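Local structure of transcriptional regulator, IclR family (5TJJ) at residues D5-P9 against S10-A14; L38-N41 against K42-L46; R161-R164 against E165-A169; Y67-G70 against P71-P75; L46-L49 against R50-R54. The protein probably binds DNA through a helix-turn-helix domain and regulates transcription, as a member of the IclR family. All coordinates share one frame; numbering follows the deposited sequence.

How the contacts relate
Contacts 1, 2, 4 and 5 cluster in the N-terminal, helix-turn-helix part of the chain. Contact 3 sits across the chain's centre, in the IclR C-terminal domain, about 51 Å from contact 1 and 54 Å from contact 2, centre to centre. Contact 1 starts helix 9-21, and contact 2 starts helix 42-54. They meet where Leu-13 CD2 lies 3.8 Å from Thr-44 CG2. Contact 5 continues helix 42-54 and shares Leu-46 with contact 2. It packs on contact 1, with Val-48 CG1 3.7 Å from Ala-14 CA. Contact 4 adds Tyr-67, which packs on Leu-46 and Leu-49. Contacts 1, 4 and 5 all touch the second subunit.

Contact 1 of 5, residues D5-P9 against S10-A14; sequences DYQVP and SVALA
Val-8 meets Ser-10 and Val-11 as the chain turns into helix 9-21. Its side chain can be followed outward from CB, which lies 4.2 Å from Val-11 CG2. The next atom, CG1, stands 3.9 Å from the same Val-11 CG2 and 3.8 Å from Ser-10 OG. The first torsion explains this: CG1 is opposite the backbone N (chi1 -175°) and lies beside the carbonyl carbon, on the side where the helix begins. The two valines cross at a slant.

Val-8 is the N-cap residue. Its carbonyl oxygen takes two backbone N-H groups of the first turn. Ala-12 N, at 3.1 Å, comes in almost in line with the C=O bond, whereas Val-11 N approaches from above the carbonyl plane. Pro-9 O continues the pattern with Leu-13 N. Helix 9-21 is the first helix of what is probably a winged helix-turn-helix domain, and its Leu-13 and Ala-14 pack on helix 42-54.

Before the cap, the bent chain of Gln-7 brings NE2 to 3.6 Å from Ala-12 CB, a plain packing contact. The entry to the helix is also a subunit boundary. Val-8 N is hydrogen-bonded to Thr-51 OG1 of the second subunit, and Asp-5 O to Arg-47 NE of that same chain.

Contact 2 of 5, residues L38-N41 against K42-L46; sequences LGVN and KTTCL
Asn-41 OD1 is gripped twice by Thr-44, through the backbone N at 2.8 Å and through OG1 at 3.0 Å. This is an N-cap: Asn-41 stands just before helix 42-54, and its amide oxygen takes an N-H of the first turn. The bond from Thr-44 N is nearly straight (173°), and the donor lies in the plane of the amide carbonyl. The hydroxyl comes from above that plane, so the two donors use different directions. With CG swung to the far side from the backbone N (chi1 160°), the amide folds over the helix start. The double grip should limit its rotation. The main-chain carbonyl of Asn-41 takes Cys-45 N.

The turn before the cap ends helix 31-38 in a Schellman motif, with Gly-39 at positive phi as its C-prime residue. Helices 31-38 and 42-54 are consistent with the two helices of the helix-turn-helix, and 38-41 with the turn between them. Lys-42 extends back from this turn, and its NZ is hydrogen-bonded to Thr-32 OG1 on helix 31-38.

Packing lies on the inner side. Val-40 and Thr-44 cross at about a right angle, and both also touch Leu-13 of helix 9-21. Val-40 CG1 rests 3.8 Å from Thr-44 CB and 4.2 Å from Cys-45 SG.

Contact 3 of 5, residues R161-R164 against E165-A169; sequences RVLR and EGLKA
Leu-163 and Leu-167 form the more buried side of this contact, with their CD1 atoms 4.2 Å apart. Tyr-181 of helix 178-191 touches both. Val-162 CG1 reaches Leu-167 CD2 more loosely, at 4.5 Å, and Tyr-142 touches both of these residues. Between the two sides helix 156-164 ends. Glu-165 N still bonds to Arg-161 O, and Gly-166 N bonds to Leu-163 O from above its carbonyl plane. Gly-166 then leaves the helix with positive phi, at angles where a CB would jam against the preceding carbonyl oxygen. This helix end lies in the IclR C-terminal domain, which is related to GAF domains.

The other side is open to solvent at Glu-165. A salt bridge joins Arg-161 NH1 to Glu-165 OE1 at 3.1 Å. The carboxylate meets the guanidinium edge with the two planes 49° apart. The bend at chi3 (57°) turns the arginine back toward it. An alanine in place of Arg-161 would probably leave two carboxylates without this partner, Glu-165 and Asp-114, the second salt-bridged to the arginine's NH2.

Contact 4 of 5, residues Y67-G70 against P71-P75; sequences YSLG and PYLIP
Gly-70 to Leu-73 form a type I beta turn, and the shortest sound polar bond here leaves it, from Ile-74 N to Pro-71 O at 3.2 Å. The bond that closes the turn itself, from Leu-73 N to Gly-70 O, is weak at 3.5 Å, though fairly straight (151°). Together they carry the chain from strand 66-69 into helix 73-83. Pro-71 takes the second position of the turn, where its ring fixes phi near -74°.

Leu-73 also covers the Gly-70 carbonyl with carbon atoms. Its CB lies 3.7 Å from Gly-70 O, and its CG is at a similar distance. Beyond them, Leu-73 CD1 touches Leu-69 CD2 at 3.8 Å. These leucines cross at about a right angle, each meeting the other through one methyl. In Leu-73, CG sits on the far side from the carbonyl carbon (chi1 -56°), which sends the branch back over the turn toward the strand.

Strand 66-69 is the middle strand of a three-stranded antiparallel sheet; with strand 58-61 it is consistent with the wing of a winged helix-turn-helix domain. Tyr-72 turns outward to the second subunit, where its OH is hydrogen-bonded to Gln-138 NE2 of that chain. Leu-69 and Leu-73 both pack on Leu-18 of helix 9-21, and Tyr-67 packs on Leu-46 and Leu-49 of helix 42-54.

Contact 5 of 5, residues L46-L49 against R50-R54; sequences LRVL and RTLER
Leu-46 and Arg-50 lie side by side one helical turn apart and point the same way. The arginine's aliphatic part does the touching: CD stands 4.0 Å from both Leu-46 CG and Leu-46 CD1. Its CG leaves on the side away from the carbonyl carbon (chi1 -83°), and the chain stays extended through chi2 before it bends at chi3. The guanidinium makes a cation-pi contact with Tyr-6 of the second subunit.

Val-48 and Leu-52 form a matching pair on another side of the helix. Val-48 CG1 meets Leu-52 CD1 at 4.0 Å. Leu-52 has CG opposite the carbonyl carbon (chi1 -64°) and continues extended, which lays CG and CD1 back over the preceding turn, with CG 3.3 Å from Val-48 O. An alanine at Leu-52 would probably open a gap beside Val-48 and Ala-14, since CG and both methyls would be lost.

Main-chain bonds of the alpha helix run underneath. Arg-50 N to Leu-46 O and Leu-52 N to Val-48 O are both 2.8 Å and nearly straight. Helix 42-54 is consistent with the recognition helix of the helix-turn-helix. Val-48 and Leu-52 face helix 9-21. Leu-49 packs on Val-17 of that helix and on Leu-31 and Ile-34 of helix 31-38, while Leu-52 also touches Val-58 of strand 58-61.

Contact 1 of 5, residues D5-P9 against S10-A14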
loop_
_atom_site.group_PDB
_atom_site.type_symbol
_atom_site.label_atom_id
_atom_site.label_comp_id
_atom_site.label_asym_id
_atom_site.label_seq_id
_atom_site.Cartn_x
_atom_site.Cartn_y
_atom_site.Cartn_z
ATOM N N ASP A 5 -23.366 -12.126 -12.302
ATOM C CA ASP A 5 -24.101 -10.869 -12.473
ATOM C C ASP A 5 -23.639 -9.801 -11.495
ATOM O O ASP A 5 -24.157 -8.699 -11.529
ATOM C CB ASP A 5 -25.608 -11.062 -12.233
ATOM C CG ASP A 5 -26.236 -12.099 -13.134
ATOM O OD1 ASP A 5 -25.625 -12.498 -14.143
ATOM O OD2 ASP A 5 -27.367 -12.514 -12.822
ATOM N N TYR A 6 -22.716 -10.131 -10.597
ATOM C CA TYR A 6 -22.118 -9.153 -9.706
ATOM C C TYR A 6 -20.720 -8.798 -10.173
ATOM O O TYR A 6 -20.004 -8.130 -9.471
ATOM C CB TYR A 6 -22.166 -9.649 -8.240
ATOM C CG TYR A 6 -23.609 -9.778 -7.725
ATOM C CD1 TYR A 6 -24.251 -8.704 -7.100
ATOM C CD2 TYR A 6 -24.336 -10.945 -7.912
ATOM C CE1 TYR A 6 -25.569 -8.802 -6.662
ATOM C CE2 TYR A 6 -25.652 -11.053 -7.477
ATOM C CZ TYR A 6 -26.262 -9.986 -6.849
ATOM O OH TYR A 6 -27.554 -10.103 -6.410
ATOM N N GLN A 7 -20.360 -9.219 -11.385
ATOM C CA GLN A 7 -19.070 -8.930 -12.000
ATOM C C GLN A 7 -19.249 -7.698 -12.905
ATOM O O GLN A 7 -20.053 -7.741 -13.830
ATOM C CB GLN A 7 -18.609 -10.184 -12.787
ATOM C CG GLN A 7 -17.308 -10.058 -13.563
ATOM C CD GLN A 7 -16.165 -9.498 -12.730
ATOM O OE1 GLN A 7 -16.047 -9.772 -11.537
ATOM N NE2 GLN A 7 -15.318 -8.714 -13.360
ATOM N N VAL A 8 -18.552 -6.595 -12.617
ATOM C CA VAL A 8 -18.709 -5.313 -13.380
ATOM C C VAL A 8 -17.476 -5.085 -14.257
ATOM O O VAL A 8 -16.412 -4.679 -13.738
ATOM C CB VAL A 8 -18.876 -4.061 -12.475
ATOM C CG1 VAL A 8 -19.157 -2.827 -13.318
ATOM C CG2 VAL A 8 -19.993 -4.257 -11.482
ATOM N N PRO A 9 -17.601 -5.313 -15.580
ATOM C CA PRO A 9 -16.382 -5.318 -16.435
ATOM C C PRO A 9 -15.572 -4.019 -16.505
ATOM O O PRO A 9 -14.371 -4.082 -16.693
ATOM C CB PRO A 9 -16.929 -5.665 -17.830
ATOM C CG PRO A 9 -18.249 -6.329 -17.569
ATOM C CD PRO A 9 -18.810 -5.654 -16.362
ATOM N N SER A 10 -16.221 -2.865 -16.353
ATOM C CA SER A 10 -15.497 -1.585 -16.343
ATOM C C SER A 10 -14.629 -1.386 -15.094
ATOM O O SER A 10 -13.601 -0.727 -15.190
ATOM C CB SER A 10 -16.424 -0.375 -16.563
ATOM O OG SER A 10 -17.355 -0.253 -15.508
ATOM N N VAL A 11 -15.014 -1.976 -13.966
ATOM C CA VAL A 11 -14.234 -1.867 -12.729
ATOM C C VAL A 11 -13.101 -2.874 -12.765
ATOM O O VAL A 11 -12.003 -2.598 -12.284
ATOM C CB VAL A 11 -15.126 -2.078 -11.489
ATOM C CG1 VAL A 11 -14.318 -2.063 -10.198
ATOM C CG2 VAL A 11 -16.223 -1.020 -11.475
ATOM N N ALA A 12 -13.352 -4.033 -13.375
ATOM C CA ALA A 12 -12.288 -5.021 -13.642
ATOM C C ALA A 12 -11.195 -4.452 -14.534
ATOM O O ALA A 12 -10.036 -4.759 -14.348
ATOM C CB ALA A 12 -12.865 -6.289 -14.270
ATOM N N LEU A 13 -11.576 -3.616 -15.504
ATOM C CA LEU A 13 -10.620 -3.000 -16.443
ATOM C C LEU A 13 -9.850 -1.879 -15.737
ATOM O O LEU A 13 -8.655 -1.724 -15.928
ATOM C CB LEU A 13 -11.348 -2.475 -17.695
ATOM C CG LEU A 13 -10.506 -1.720 -18.741
ATOM C CD1 LEU A 13 -9.481 -2.637 -19.376
ATOM C CD2 LEU A 13 -11.391 -1.081 -19.804
ATOM N N ALA A 14 -10.542 -1.091 -14.923
ATOM C CA ALA A 14 -9.875 -0.076 -14.101
ATOM C C ALA A 14 -8.737 -0.719 -13.294
ATOM O O ALA A 14 -7.617 -0.236 -13.314
ATOM C CB ALA A 14 -10.870 0.623 -13.185
#

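Contact 2 of 5, residues L38-N41 against K42-L46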
loop_
_atom_site.group_PDB
_atom_site.type_symbol
_atom_site.label_atom_id
_atom_site.label_comp_id
_atom_site.label_asym_id
_atom_site.label_seq_id
_atom_site.Cartn_x
_atom_site.Cartn_y
_atom_site.Cartn_z
ATOM N N LEU A 38 -3.225 -4.456 -22.953
ATOM C CA LEU A 38 -4.362 -5.126 -22.339
ATOM C C LEU A 38 -5.224 -5.903 -23.342
ATOM O O LEU A 38 -6.002 -6.762 -22.935
ATOM C CB LEU A 38 -5.239 -4.119 -21.584
ATOM C CG LEU A 38 -4.546 -3.309 -20.512
ATOM C CD1 LEU A 38 -5.506 -2.316 -19.882
ATOM C CD2 LEU A 38 -3.937 -4.234 -19.463
ATOM N N GLY A 39 -5.109 -5.592 -24.631
ATOM C CA GLY A 39 -5.966 -6.198 -25.648
ATOM C C GLY A 39 -7.410 -5.723 -25.552
ATOM O O GLY A 39 -8.339 -6.509 -25.763
ATOM N N VAL A 40 -7.591 -4.439 -25.244
ATOM C CA VAL A 40 -8.903 -3.825 -25.152
ATOM C C VAL A 40 -8.995 -2.695 -26.168
ATOM O O VAL A 40 -7.996 -2.080 -26.534
ATOM C CB VAL A 40 -9.170 -3.312 -23.725
ATOM C CG1 VAL A 40 -10.456 -2.470 -23.636
ATOM C CG2 VAL A 40 -9.244 -4.513 -22.781
ATOM N N ASN A 41 -10.206 -2.471 -26.655
ATOM C CA ASN A 41 -10.512 -1.366 -27.545
ATOM C C ASN A 41 -10.091 -0.014 -26.916
ATOM O O ASN A 41 -10.427 0.257 -25.761
ATOM C CB ASN A 41 -12.012 -1.432 -27.844
ATOM C CG ASN A 41 -12.565 -0.138 -28.335
ATOM O OD1 ASN A 41 -12.836 0.766 -27.544
ATOM N ND2 ASN A 41 -12.749 -0.034 -29.640
ATOM N N LYS A 42 -9.368 0.813 -27.682
ATOM C CA LYS A 42 -8.820 2.104 -27.184
ATOM C C LYS A 42 -9.857 3.073 -26.610
ATOM O O LYS A 42 -9.578 3.751 -25.637
ATOM C CB LYS A 42 -8.028 2.845 -28.274
ATOM C CG LYS A 42 -6.606 2.352 -28.426
ATOM C CD LYS A 42 -5.945 2.862 -29.704
ATOM C CE LYS A 42 -5.377 4.259 -29.509
ATOM N NZ LYS A 42 -4.780 4.817 -30.761
ATOM N N THR A 43 -11.025 3.167 -27.239
ATOM C CA THR A 43 -12.095 4.006 -26.721
ATOM C C THR A 43 -12.549 3.560 -25.338
ATOM O O THR A 43 -12.634 4.364 -24.437
ATOM C CB THR A 43 -13.289 4.030 -27.691
ATOM O OG1 THR A 43 -12.855 4.610 -28.918
ATOM C CG2 THR A 43 -14.465 4.848 -27.131
ATOM N N THR A 44 -12.821 2.272 -25.176
ATOM C CA THR A 44 -13.148 1.686 -23.866
ATOM C C THR A 44 -12.135 2.115 -22.813
ATOM O O THR A 44 -12.515 2.574 -21.738
ATOM C CB THR A 44 -13.234 0.140 -23.968
ATOM O OG1 THR A 44 -14.111 -0.205 -25.041
ATOM C CG2 THR A 44 -13.769 -0.475 -22.709
ATOM N N CYS A 45 -10.851 2.001 -23.149
ATOM C CA CYS A 45 -9.759 2.467 -22.281
ATOM C C CYS A 45 -9.764 3.936 -21.929
ATOM O O CYS A 45 -9.405 4.299 -20.815
ATOM C CB CYS A 45 -8.412 2.239 -22.947
ATOM S SG CYS A 45 -7.762 0.621 -22.630
ATOM N N LEU A 46 -10.079 4.776 -22.903
ATOM C CA LEU A 46 -10.042 6.210 -22.679
ATOM C C LEU A 46 -11.043 6.579 -21.594
ATOM O O LEU A 46 -10.690 7.260 -20.637
ATOM C CB LEU A 46 -10.297 7.017 -23.976
ATOM C CG LEU A 46 -9.968 8.517 -23.875
ATOM C CD1 LEU A 46 -8.560 8.753 -23.291
ATOM C CD2 LEU A 46 -10.135 9.261 -25.194
#

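Contact 3 of 5, residues R161-R164 against E165-A169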
loop_
_atom_site.group_PDB
_atom_site.type_symbol
_atom_site.label_atom_id
_atom_site.label_comp_id
_atom_site.label_asym_id
_atom_site.label_seq_id
_atom_site.Cartn_x
_atom_site.Cartn_y
_atom_site.Cartn_z
ATOM N N ARG A 161 27.803 -22.803 -2.156
ATOM C CA ARG A 161 28.310 -22.399 -0.847
ATOM C C ARG A 161 27.653 -23.222 0.258
ATOM O O ARG A 161 28.338 -23.791 1.107
ATOM C CB ARG A 161 28.120 -20.887 -0.561
ATOM C CG ARG A 161 28.711 -20.442 0.787
ATOM C CD ARG A 161 28.489 -18.976 1.111
ATOM N NE ARG A 161 27.063 -18.603 1.115
ATOM C CZ ARG A 161 26.174 -18.952 2.055
ATOM N NH1 ARG A 161 26.513 -19.739 3.080
ATOM N NH2 ARG A 161 24.926 -18.543 1.942
ATOM N N VAL A 162 26.327 -23.280 0.247
ATOM C CA VAL A 162 25.578 -23.989 1.295
ATOM C C VAL A 162 25.919 -25.494 1.323
ATOM O O VAL A 162 26.116 -26.076 2.409
ATOM C CB VAL A 162 24.073 -23.747 1.143
ATOM C CG1 VAL A 162 23.281 -24.643 2.078
ATOM C CG2 VAL A 162 23.745 -22.276 1.424
ATOM N N LEU A 163 26.042 -26.085 0.135
ATOM C CA LEU A 163 26.463 -27.470 0.000
ATOM C C LEU A 163 27.885 -27.761 0.468
ATOM O O LEU A 163 28.080 -28.712 1.212
ATOM C CB LEU A 163 26.232 -28.011 -1.425
ATOM C CG LEU A 163 24.888 -28.764 -1.595
ATOM C CD1 LEU A 163 23.655 -27.889 -1.424
ATOM C CD2 LEU A 163 24.826 -29.426 -2.961
ATOM N N ARG A 164 28.865 -26.972 0.041
ATOM C CA ARG A 164 30.227 -27.112 0.546
ATOM C C ARG A 164 30.296 -27.050 2.091
ATOM O O ARG A 164 31.112 -27.734 2.691
ATOM C CB ARG A 164 31.146 -26.017 -0.002
ATOM C CG ARG A 164 31.523 -26.046 -1.486
ATOM C CD ARG A 164 32.354 -27.260 -1.923
ATOM N NE ARG A 164 31.482 -28.384 -2.271
ATOM C CZ ARG A 164 30.717 -28.461 -3.367
ATOM N NH1 ARG A 164 30.717 -27.480 -4.293
ATOM N NH2 ARG A 164 29.936 -29.528 -3.532
ATOM N N GLU A 165 29.464 -26.220 2.717
ATOM C CA GLU A 165 29.465 -26.016 4.181
ATOM C C GLU A 165 28.754 -27.111 4.981
ATOM O O GLU A 165 28.713 -27.057 6.220
ATOM C CB GLU A 165 28.874 -24.643 4.533
ATOM C CG GLU A 165 29.740 -23.462 4.068
ATOM C CD GLU A 165 29.091 -22.087 4.163
ATOM O OE1 GLU A 165 27.926 -22.026 4.593
ATOM O OE2 GLU A 165 29.744 -21.055 3.798
ATOM N N GLY A 166 28.180 -28.094 4.287
ATOM C CA GLY A 166 27.691 -29.299 4.943
ATOM C C GLY A 166 26.213 -29.224 5.282
ATOM O O GLY A 166 25.759 -28.335 6.034
ATOM N N LEU A 167 25.473 -30.159 4.691
ATOM C CA LEU A 167 24.078 -30.406 5.013
ATOM C C LEU A 167 23.992 -31.319 6.236
ATOM O O LEU A 167 24.513 -32.441 6.221
ATOM C CB LEU A 167 23.383 -31.056 3.824
ATOM C CG LEU A 167 23.304 -30.129 2.622
ATOM C CD1 LEU A 167 22.764 -30.855 1.403
ATOM C CD2 LEU A 167 22.434 -28.933 2.948
ATOM N N LYS A 168 23.352 -30.822 7.291
ATOM C CA LYS A 168 23.303 -31.520 8.573
ATOM C C LYS A 168 22.147 -32.511 8.579
ATOM O O LYS A 168 21.006 -32.143 8.269
ATOM C CB LYS A 168 23.143 -30.520 9.712
ATOM C CG LYS A 168 23.559 -31.074 11.056
ATOM C CD LYS A 168 22.566 -30.701 12.140
ATOM C CE LYS A 168 23.082 -31.115 13.514
ATOM N NZ LYS A 168 22.013 -30.918 14.528
ATOM N N ALA A 169 22.447 -33.756 8.938
ATOM C CA ALA A 169 21.476 -34.857 8.903
ATOM C C ALA A 169 20.644 -34.927 10.189
ATOM O O ALA A 169 21.101 -35.490 11.188
ATOM C CB ALA A 169 22.204 -36.183 8.669
#

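Contact 4 of 5, residues Y67-G70 against P71-P75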
loop_
_atom_site.group_PDB
_atom_site.type_symbol
_atom_site.label_atom_id
_atom_site.label_comp_id
_atom_site.label_asym_id
_atom_site.label_seq_id
_atom_site.Cartn_x
_atom_site.Cartn_y
_atom_site.Cartn_z
ATOM N N TYR A 67 0.033 8.372 -19.301
ATOM C CA TYR A 67 -0.703 8.174 -18.069
ATOM C C TYR A 67 0.179 7.438 -17.065
ATOM O O TYR A 67 1.071 6.658 -17.435
ATOM C CB TYR A 67 -1.979 7.342 -18.322
ATOM C CG TYR A 67 -3.001 7.991 -19.247
ATOM C CD1 TYR A 67 -4.024 8.797 -18.741
ATOM C CD2 TYR A 67 -2.947 7.802 -20.628
ATOM C CE1 TYR A 67 -4.970 9.385 -19.589
ATOM C CE2 TYR A 67 -3.875 8.399 -21.475
ATOM C CZ TYR A 67 -4.892 9.186 -20.955
ATOM O OH TYR A 67 -5.810 9.785 -21.806
ATOM N N SER A 68 -0.103 7.662 -15.788
ATOM C CA SER A 68 0.658 7.061 -14.718
ATOM C C SER A 68 -0.202 6.946 -13.496
ATOM O O SER A 68 -1.272 7.575 -13.425
ATOM C CB SER A 68 1.869 7.925 -14.391
ATOM O OG SER A 68 1.457 9.263 -14.185
ATOM N N LEU A 69 0.265 6.132 -12.549
ATOM C CA LEU A 69 -0.410 6.019 -11.254
ATOM C C LEU A 69 -0.585 7.378 -10.592
ATOM O O LEU A 69 0.377 8.107 -10.420
ATOM C CB LEU A 69 0.349 5.094 -10.315
ATOM C CG LEU A 69 0.353 3.609 -10.703
ATOM C CD1 LEU A 69 1.009 2.772 -9.621
ATOM C CD2 LEU A 69 -1.053 3.087 -10.974
ATOM N N GLY A 70 -1.824 7.704 -10.223
ATOM C CA GLY A 70 -2.140 8.980 -9.588
ATOM C C GLY A 70 -1.882 8.997 -8.083
ATOM O O GLY A 70 -1.761 7.937 -7.465
ATOM N N PRO A 71 -1.854 10.195 -7.479
ATOM C CA PRO A 71 -1.445 10.326 -6.080
ATOM C C PRO A 71 -2.428 9.849 -5.000
ATOM O O PRO A 71 -2.004 9.628 -3.875
ATOM C CB PRO A 71 -1.178 11.827 -5.935
ATOM C CG PRO A 71 -2.071 12.489 -6.953
ATOM C CD PRO A 71 -2.213 11.495 -8.077
ATOM N N TYR A 72 -3.699 9.686 -5.320
ATOM C CA TYR A 72 -4.675 9.218 -4.335
ATOM C C TYR A 72 -4.378 7.781 -3.883
ATOM O O TYR A 72 -4.689 7.397 -2.751
ATOM C CB TYR A 72 -6.129 9.306 -4.872
ATOM C CG TYR A 72 -7.120 9.702 -3.821
ATOM C CD1 TYR A 72 -7.398 8.859 -2.741
ATOM C CD2 TYR A 72 -7.758 10.935 -3.874
ATOM C CE1 TYR A 72 -8.292 9.233 -1.749
ATOM C CE2 TYR A 72 -8.660 11.321 -2.891
ATOM C CZ TYR A 72 -8.926 10.464 -1.835
ATOM O OH TYR A 72 -9.809 10.841 -0.855
ATOM N N LEU A 73 -3.735 6.995 -4.738
ATOM C CA LEU A 73 -3.357 5.625 -4.368
ATOM C C LEU A 73 -2.335 5.566 -3.203
ATOM O O LEU A 73 -2.245 4.565 -2.499
ATOM C CB LEU A 73 -2.832 4.883 -5.605
ATOM C CG LEU A 73 -3.827 4.852 -6.784
ATOM C CD1 LEU A 73 -3.188 4.278 -8.030
ATOM C CD2 LEU A 73 -5.093 4.100 -6.409
ATOM N N ILE A 74 -1.595 6.638 -2.961
ATOM C CA ILE A 74 -0.595 6.617 -1.892
ATOM C C ILE A 74 -1.237 6.567 -0.480
ATOM O O ILE A 74 -0.844 5.720 0.340
ATOM C CB ILE A 74 0.432 7.749 -2.055
ATOM C CG1 ILE A 74 1.196 7.569 -3.366
ATOM C CG2 ILE A 74 1.426 7.769 -0.903
ATOM C CD1 ILE A 74 1.863 8.837 -3.896
ATOM N N PRO A 75 -2.202 7.460 -0.189
ATOM C CA PRO A 75 -2.841 7.365 1.123
ATOM C C PRO A 75 -3.790 6.196 1.237
ATOM O O PRO A 75 -3.924 5.674 2.303
ATOM C CB PRO A 75 -3.556 8.718 1.287
ATOM C CG PRO A 75 -3.742 9.204 -0.112
ATOM C CD PRO A 75 -2.538 8.739 -0.847
#

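Contact 5 of 5, residues L46-L49 against R50-R54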
loop_
_atom_site.group_PDB
_atom_site.type_symbol
_atom_site.label_atom_id
_atom_site.label_comp_id
_atom_site.label_asym_id
_atom_site.label_seq_id
_atom_site.Cartn_x
_atom_site.Cartn_y
_atom_site.Cartn_z
ATOM N N LEU A 46 -10.079 4.776 -22.903
ATOM C CA LEU A 46 -10.042 6.210 -22.679
ATOM C C LEU A 46 -11.043 6.579 -21.594
ATOM O O LEU A 46 -10.690 7.260 -20.637
ATOM C CB LEU A 46 -10.297 7.017 -23.976
ATOM C CG LEU A 46 -9.968 8.517 -23.875
ATOM C CD1 LEU A 46 -8.560 8.753 -23.291
ATOM C CD2 LEU A 46 -10.135 9.261 -25.194
ATOM N N ARG A 47 -12.267 6.082 -21.731
ATOM C CA ARG A 47 -13.322 6.422 -20.792
ATOM C C ARG A 47 -12.964 6.067 -19.331
ATOM O O ARG A 47 -13.224 6.850 -18.407
ATOM C CB ARG A 47 -14.622 5.714 -21.156
ATOM C CG ARG A 47 -15.283 6.122 -22.452
ATOM C CD ARG A 47 -16.651 5.450 -22.540
ATOM N NE ARG A 47 -17.039 5.091 -23.920
ATOM C CZ ARG A 47 -17.051 3.853 -24.449
ATOM N NH1 ARG A 47 -16.669 2.772 -23.744
ATOM N NH2 ARG A 47 -17.449 3.701 -25.711
ATOM N N VAL A 48 -12.366 4.897 -19.146
ATOM C CA VAL A 48 -11.955 4.429 -17.830
ATOM C C VAL A 48 -10.811 5.265 -17.280
ATOM O O VAL A 48 -10.875 5.760 -16.148
ATOM C CB VAL A 48 -11.555 2.944 -17.920
ATOM C CG1 VAL A 48 -10.786 2.472 -16.690
ATOM C CG2 VAL A 48 -12.807 2.099 -18.168
ATOM N N LEU A 49 -9.767 5.421 -18.100
ATOM C CA LEU A 49 -8.633 6.298 -17.779
ATOM C C LEU A 49 -9.043 7.706 -17.375
ATOM O O LEU A 49 -8.609 8.205 -16.351
ATOM C CB LEU A 49 -7.661 6.386 -18.958
ATOM C CG LEU A 49 -6.732 5.176 -19.128
ATOM C CD1 LEU A 49 -6.107 5.154 -20.513
ATOM C CD2 LEU A 49 -5.649 5.189 -18.073
ATOM N N ARG A 50 -9.867 8.351 -18.184
ATOM C CA ARG A 50 -10.302 9.701 -17.860
ATOM C C ARG A 50 -11.174 9.723 -16.572
ATOM O O ARG A 50 -11.133 10.679 -15.812
ATOM C CB ARG A 50 -11.018 10.356 -19.059
ATOM C CG ARG A 50 -10.064 10.975 -20.094
ATOM C CD ARG A 50 -10.816 11.440 -21.353
ATOM N NE ARG A 50 -10.258 12.611 -22.075
ATOM C CZ ARG A 50 -10.832 13.824 -22.208
ATOM N NH1 ARG A 50 -12.010 14.105 -21.643
ATOM N NH2 ARG A 50 -10.213 14.779 -22.908
ATOM N N THR A 51 -11.939 8.662 -16.326
ATOM C CA THR A 51 -12.743 8.559 -15.105
ATOM C C THR A 51 -11.823 8.425 -13.890
ATOM O O THR A 51 -12.016 9.132 -12.892
ATOM C CB THR A 51 -13.725 7.378 -15.186
ATOM O OG1 THR A 51 -14.500 7.523 -16.370
ATOM C CG2 THR A 51 -14.659 7.340 -14.007
ATOM N N LEU A 52 -10.811 7.565 -14.003
ATOM C CA LEU A 52 -9.780 7.418 -12.966
ATOM C C LEU A 52 -9.009 8.717 -12.712
ATOM O O LEU A 52 -8.728 9.062 -11.569
ATOM C CB LEU A 52 -8.789 6.282 -13.319
ATOM C CG LEU A 52 -9.320 4.839 -13.390
ATOM C CD1 LEU A 52 -8.260 3.876 -13.889
ATOM C CD2 LEU A 52 -9.846 4.346 -12.065
ATOM N N GLU A 53 -8.676 9.428 -13.783
ATOM C CA GLU A 53 -7.988 10.717 -13.695
ATOM C C GLU A 53 -8.797 11.770 -12.938
ATOM O O GLU A 53 -8.239 12.582 -12.204
ATOM C CB GLU A 53 -7.655 11.246 -15.097
ATOM C CG GLU A 53 -6.512 12.250 -15.110
ATOM C CD GLU A 53 -6.581 13.253 -16.260
ATOM O OE1 GLU A 53 -6.525 14.469 -15.962
ATOM O OE2 GLU A 53 -6.670 12.837 -17.453
ATOM N N ARG A 54 -10.113 11.730 -13.105
ATOM C CA ARG A 54 -11.008 12.689 -12.475
ATOM C C ARG A 54 -10.977 12.497 -10.940
ATOM O O ARG A 54 -11.012 13.467 -10.186
ATOM C CB ARG A 54 -12.418 12.573 -13.098
ATOM C CG ARG A 54 -13.356 13.734 -12.856
ATOM C CD ARG A 54 -14.290 13.465 -11.669
ATOM N NE ARG A 54 -15.230 14.563 -11.352
ATOM C CZ ARG A 54 -14.921 15.695 -10.711
ATOM N NH1 ARG A 54 -13.664 15.940 -10.319
ATOM N NH2 ARG A 54 -15.881 16.603 -10.473
#